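Long-range contacts in aldose 1-epimerase (PDB 1LUR), which probably interconverts the alpha and beta anomers of aldose sugars, as an aldose 1-epimerase (mutarotase) homologue of the GalM family: residues 37-42 with 263-268; 185-190 with 257-262. One frame throughout, in Å; residues are numbered along the deposited sequence.

Contact 1: residues 37-42 with 263-268; sequences LTFPDK and SGIELS
Ile-265 reaches across to the chain at Asp-41 with the longer of its two branches. With CG1 anti to the carbonyl carbon and beside the backbone N (chi1 -67°) and the arm extended beyond it, CG1 comes to 3.7 Å from Asp-41 CA. The same arm carries Ile-265 CD1 to 3.7 Å from Phe-39 O. The shorter branch, CG2, meets the Phe-39 ring obliquely, 4.4 Å from CD2, a loose apolar touch. Ile-265 also touches Leu-49 and Gln-47, while the Phe-39 ring also meets that of His-337.

Strand 33-40 belongs to a four-stranded antiparallel sheet and strand 265-271 to the large antiparallel sheet of the beta-sandwich fold of galactose mutarotases, so the contact ties two sheets together where one strand has just ended and the other is about to start.

Here the polar link is a single backbone bond, Lys-42 N to Ser-263 O at 2.9 Å, nearly straight at 167°. The same carbonyl is flanked by carbon: Asp-41 CB comes within 3.2 Å of Ser-263 O, and Lys-42 CG within 3.4 Å of it. Lys-42 holds CG between its backbone N and carbonyl carbon (chi1 66°), then runs fully extended, its NZ weakly bonded to Glu-261 O. Gly-264, with a positive phi that favours glycine, lies beside the Lys-42 side chain, its N 4.2 Å from Lys-42 CD. The carboxylate of Asp-41 bonds through OD1 to Lys-45 N, and the hydroxyl of Ser-263 to Leu-177 O.

Contact 2: residues 185-190 with 257-262; sequences EHFLEM and RFWSEK
Trp-259 and Phe-187 face each other as a hydrogen-bonded antiparallel pair, with CB of Phe-187 over one face of the indole. A chi1 of 70° tucks the indole back over its own backbone and across toward strand 187-190. The phenyl ring is nearly parallel to the five-membered ring, planes 14° apart, but slid aside so that the two barely overlap at a centroid separation of 5.2 Å. Without the indole, as with an alanine here, Phe-187 would probably lose the flat surface beside its ring and CB, and the ring would be freer to turn. Phe-187 CE1 also approaches Glu-261 OE1 at 3.4 Å, and Glu-189 CB sits at the indole edge.

Further along this face, Glu-189 OE2 lies over the Arg-257 guanidinium, 3.9 Å from NH1; the oxygen sits well above the guanidinium plane, so this long salt bridge is probably electrostatic rather than hydrogen-bonded. The stronger partner of Arg-257 is Glu-191.

On the other face, Leu-188 CD1 packs 3.6 Å from Phe-258 CD1, and His-186 CB lies 3.4 Å from Phe-258 CE1. Ser-260 CB lies over one face of the imidazole in a CH-pi contact. Leu-300 touches both Leu-188 and Phe-258, while His-186 NE2 makes a weak bond to Leu-177 N and Ser-260 OG bonds to Asp-178.

Four backbone bonds position these groups, among them Phe-187 N to Trp-259 O at 2.9 Å and Glu-189 N to Arg-257 O at 2.9 Å. The strands run at 176°, regular antiparallel neighbours within the large sheet of the galactose-mutarotase beta-sandwich.

Overall arrangement
Both contacts involve the large antiparallel sheet, in which strands 256-259 and 265-271 are consecutive in the chain and adjacent in space; Leu-267 N to Phe-258 O and Ile-265 O to Ser-260 N are probable hydrogen bonds joining them. Contact 2 is pairing within that sheet, whereas contact 1 links its next strand to a separate four-stranded sheet. Contact 1 is the smaller and mostly buried, resting on one backbone bond and an isoleucine; contact 2 is partly buried, with an apolar face turned inward and an opposite face of aromatic and charged side chains that is partly exposed. Their centres are about 11 Å apart, and contact 2 is nested within the loop that contact 1 closes.

Contact 1: residues 37-42 with 263-268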
# COMPACT_ATOMS: atom_id res chain seq x y z
N LEU A 37 11.55 -1.22 8.39
CA LEU A 37 11.55 0.21 8.64
C LEU A 37 11.72 0.39 10.15
O LEU A 37 10.76 0.28 10.92
CB LEU A 37 10.25 0.86 8.17
CG LEU A 37 10.28 2.39 8.08
CD1 LEU A 37 9.13 2.86 7.23
CD2 LEU A 37 10.20 3.01 9.46
N THR A 38 12.95 0.67 10.58
CA THR A 38 13.25 0.85 11.99
C THR A 38 13.28 2.32 12.40
O THR A 38 13.76 3.17 11.65
CB THR A 38 14.60 0.21 12.34
OG1 THR A 38 15.63 0.81 11.54
CG2 THR A 38 14.56 -1.28 12.05
N PHE A 39 12.77 2.60 13.60
CA PHE A 39 12.73 3.96 14.13
C PHE A 39 12.67 3.88 15.65
O PHE A 39 11.87 3.13 16.21
CB PHE A 39 11.48 4.67 13.61
CG PHE A 39 11.49 6.16 13.83
CD1 PHE A 39 12.40 6.97 13.15
CD2 PHE A 39 10.57 6.75 14.69
CE1 PHE A 39 12.38 8.35 13.32
CE2 PHE A 39 10.55 8.14 14.86
CZ PHE A 39 11.45 8.94 14.18
N PRO A 40 13.52 4.65 16.35
CA PRO A 40 13.52 4.61 17.81
C PRO A 40 12.22 5.09 18.45
O PRO A 40 11.61 6.06 18.00
CB PRO A 40 14.70 5.50 18.18
CG PRO A 40 14.71 6.52 17.06
CD PRO A 40 14.47 5.66 15.84
N ASP A 41 11.78 4.39 19.50
CA ASP A 41 10.55 4.75 20.19
C ASP A 41 10.82 5.86 21.20
O ASP A 41 11.91 6.43 21.23
CB ASP A 41 9.95 3.54 20.92
CG ASP A 41 10.93 2.90 21.88
OD1 ASP A 41 11.72 3.64 22.50
OD2 ASP A 41 10.91 1.66 22.02
N LYS A 42 9.82 6.17 22.03
CA LYS A 42 9.96 7.21 23.04
C LYS A 42 11.07 6.88 24.02
O LYS A 42 11.66 7.78 24.63
CB LYS A 42 8.64 7.38 23.80
CG LYS A 42 8.25 6.17 24.64
CD LYS A 42 6.91 6.38 25.32
CE LYS A 42 6.53 5.19 26.19
NZ LYS A 42 5.18 5.36 26.79
N SER A 263 4.47 2.87 22.49
CA SER A 263 5.82 3.15 22.03
C SER A 263 6.05 4.64 21.78
O SER A 263 7.19 5.07 21.59
CB SER A 263 6.11 2.38 20.74
OG SER A 263 5.25 2.80 19.69
N GLY A 264 4.98 5.41 21.77
CA GLY A 264 5.10 6.84 21.54
C GLY A 264 5.45 7.18 20.10
O GLY A 264 5.71 8.35 19.78
N ILE A 265 5.46 6.18 19.23
CA ILE A 265 5.79 6.40 17.83
C ILE A 265 4.55 6.82 17.04
O ILE A 265 3.47 6.24 17.20
CB ILE A 265 6.39 5.14 17.17
CG1 ILE A 265 7.76 4.83 17.79
CG2 ILE A 265 6.53 5.35 15.66
CD1 ILE A 265 8.40 3.58 17.25
N GLU A 266 4.70 7.83 16.20
CA GLU A 266 3.59 8.31 15.39
C GLU A 266 3.98 8.32 13.92
O GLU A 266 5.15 8.52 13.57
CB GLU A 266 3.19 9.71 15.85
CG GLU A 266 2.11 10.36 15.02
CD GLU A 266 1.56 11.61 15.67
OE1 GLU A 266 0.79 12.35 15.00
OE2 GLU A 266 1.88 11.85 16.85
N LEU A 267 2.99 8.09 13.07
CA LEU A 267 3.18 8.06 11.62
C LEU A 267 2.12 8.96 10.99
O LEU A 267 0.93 8.81 11.28
CB LEU A 267 3.02 6.64 11.09
CG LEU A 267 2.75 6.50 9.59
CD1 LEU A 267 3.96 7.00 8.82
CD2 LEU A 267 2.45 5.05 9.23
N SER A 268 2.55 9.89 10.15
CA SER A 268 1.62 10.80 9.49
C SER A 268 1.85 10.60 8.00
O SER A 268 2.98 10.40 7.56
CB SER A 268 1.89 12.25 9.88
OG SER A 268 3.08 12.73 9.28

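Contact 2: residues 185-190 with 257-262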
# COMPACT_ATOMS: atom_id res chain seq x y z
N GLU A 185 -5.37 -1.16 20.01
CA GLU A 185 -5.13 0.00 20.86
C GLU A 185 -4.55 1.21 20.13
O GLU A 185 -4.59 2.33 20.64
CB GLU A 185 -4.22 -0.39 22.03
CG GLU A 185 -4.85 -1.44 22.95
CD GLU A 185 -6.08 -0.92 23.67
OE1 GLU A 185 -5.95 -0.00 24.51
OE2 GLU A 185 -7.19 -1.43 23.39
N HIS A 186 -4.00 0.99 18.94
CA HIS A 186 -3.42 2.09 18.17
C HIS A 186 -4.49 3.13 17.87
O HIS A 186 -5.67 2.80 17.71
CB HIS A 186 -2.84 1.60 16.85
CG HIS A 186 -1.50 0.95 16.98
ND1 HIS A 186 -1.29 -0.18 17.74
CD2 HIS A 186 -0.31 1.25 16.42
CE1 HIS A 186 -0.03 -0.55 17.64
NE2 HIS A 186 0.59 0.31 16.84
N PHE A 187 -4.09 4.39 17.80
CA PHE A 187 -5.02 5.47 17.50
C PHE A 187 -4.88 5.82 16.03
O PHE A 187 -3.78 5.75 15.47
CB PHE A 187 -4.71 6.71 18.34
CG PHE A 187 -5.20 6.64 19.75
CD1 PHE A 187 -4.61 5.78 20.67
CD2 PHE A 187 -6.25 7.45 20.17
CE1 PHE A 187 -5.06 5.73 21.99
CE2 PHE A 187 -6.70 7.41 21.48
CZ PHE A 187 -6.11 6.55 22.39
N LEU A 188 -5.99 6.18 15.41
CA LEU A 188 -5.97 6.53 14.00
C LEU A 188 -6.87 7.73 13.76
O LEU A 188 -7.98 7.81 14.28
CB LEU A 188 -6.45 5.35 13.15
CG LEU A 188 -6.37 5.49 11.62
CD1 LEU A 188 -4.92 5.69 11.19
CD2 LEU A 188 -6.95 4.23 10.98
N GLU A 189 -6.37 8.68 12.98
CA GLU A 189 -7.12 9.88 12.65
C GLU A 189 -6.97 10.15 11.16
O GLU A 189 -5.85 10.23 10.65
CB GLU A 189 -6.60 11.08 13.46
CG GLU A 189 -7.30 12.39 13.14
CD GLU A 189 -7.22 13.37 14.29
OE1 GLU A 189 -7.85 13.11 15.34
OE2 GLU A 189 -6.54 14.41 14.15
N MSE A 190 -8.10 10.28 10.47
CA MSE A 190 -8.08 10.52 9.03
C MSE A 190 -9.02 11.61 8.56
O MSE A 190 -10.13 11.76 9.07
CB MSE A 190 -8.43 9.24 8.28
CG MSE A 190 -7.27 8.51 7.66
SE MSE A 190 -7.91 7.39 6.21
CE MSE A 190 -7.77 8.66 4.77
N ARG A 257 -2.96 10.09 10.42
CA ARG A 257 -2.05 10.06 11.56
C ARG A 257 -2.32 8.74 12.27
O ARG A 257 -3.46 8.46 12.67
CB ARG A 257 -2.31 11.24 12.49
CG ARG A 257 -2.34 12.59 11.76
CD ARG A 257 -2.89 13.70 12.64
NE ARG A 257 -3.19 14.92 11.87
CZ ARG A 257 -4.14 15.01 10.94
NH1 ARG A 257 -4.89 13.96 10.65
NH2 ARG A 257 -4.34 16.15 10.30
N PHE A 258 -1.29 7.92 12.42
CA PHE A 258 -1.38 6.62 13.07
C PHE A 258 -0.32 6.60 14.17
O PHE A 258 0.85 6.86 13.91
CB PHE A 258 -1.11 5.53 12.03
CG PHE A 258 -1.34 4.12 12.50
CD1 PHE A 258 -2.53 3.77 13.14
CD2 PHE A 258 -0.40 3.13 12.25
CE1 PHE A 258 -2.77 2.45 13.51
CE2 PHE A 258 -0.63 1.81 12.62
CZ PHE A 258 -1.82 1.46 13.25
N TRP A 259 -0.72 6.30 15.41
CA TRP A 259 0.25 6.28 16.49
C TRP A 259 -0.08 5.32 17.63
O TRP A 259 -1.20 4.80 17.73
CB TRP A 259 0.43 7.70 17.05
CG TRP A 259 -0.77 8.22 17.80
CD1 TRP A 259 -1.01 8.10 19.14
CD2 TRP A 259 -1.88 8.94 17.25
NE1 TRP A 259 -2.21 8.70 19.46
CE2 TRP A 259 -2.76 9.22 18.32
CE3 TRP A 259 -2.22 9.37 15.96
CZ2 TRP A 259 -3.96 9.92 18.14
CZ3 TRP A 259 -3.42 10.06 15.78
CH2 TRP A 259 -4.27 10.33 16.87
N SER A 260 0.91 5.11 18.49
CA SER A 260 0.79 4.22 19.64
C SER A 260 1.27 4.94 20.90
O SER A 260 2.44 5.30 21.01
CB SER A 260 1.63 2.97 19.42
OG SER A 260 1.90 2.32 20.65
N GLU A 261 0.37 5.15 21.86
CA GLU A 261 0.74 5.83 23.10
C GLU A 261 1.78 4.97 23.80
O GLU A 261 2.62 5.48 24.56
CB GLU A 261 -0.48 6.03 24.00
CG GLU A 261 -1.52 6.97 23.42
CD GLU A 261 -2.75 7.11 24.31
OE1 GLU A 261 -3.25 6.07 24.80
OE2 GLU A 261 -3.24 8.25 24.49
N LYS A 262 1.74 3.67 23.54
CA LYS A 262 2.68 2.74 24.15
C LYS A 262 4.12 3.07 23.76
O LYS A 262 4.90 3.51 24.60
CB LYS A 262 2.34 1.31 23.74
CG LYS A 262 3.27 0.25 24.32
CD LYS A 262 2.84 -1.15 23.91
CE LYS A 262 3.80 -2.21 24.44
NZ LYS A 262 3.39 -3.59 24.04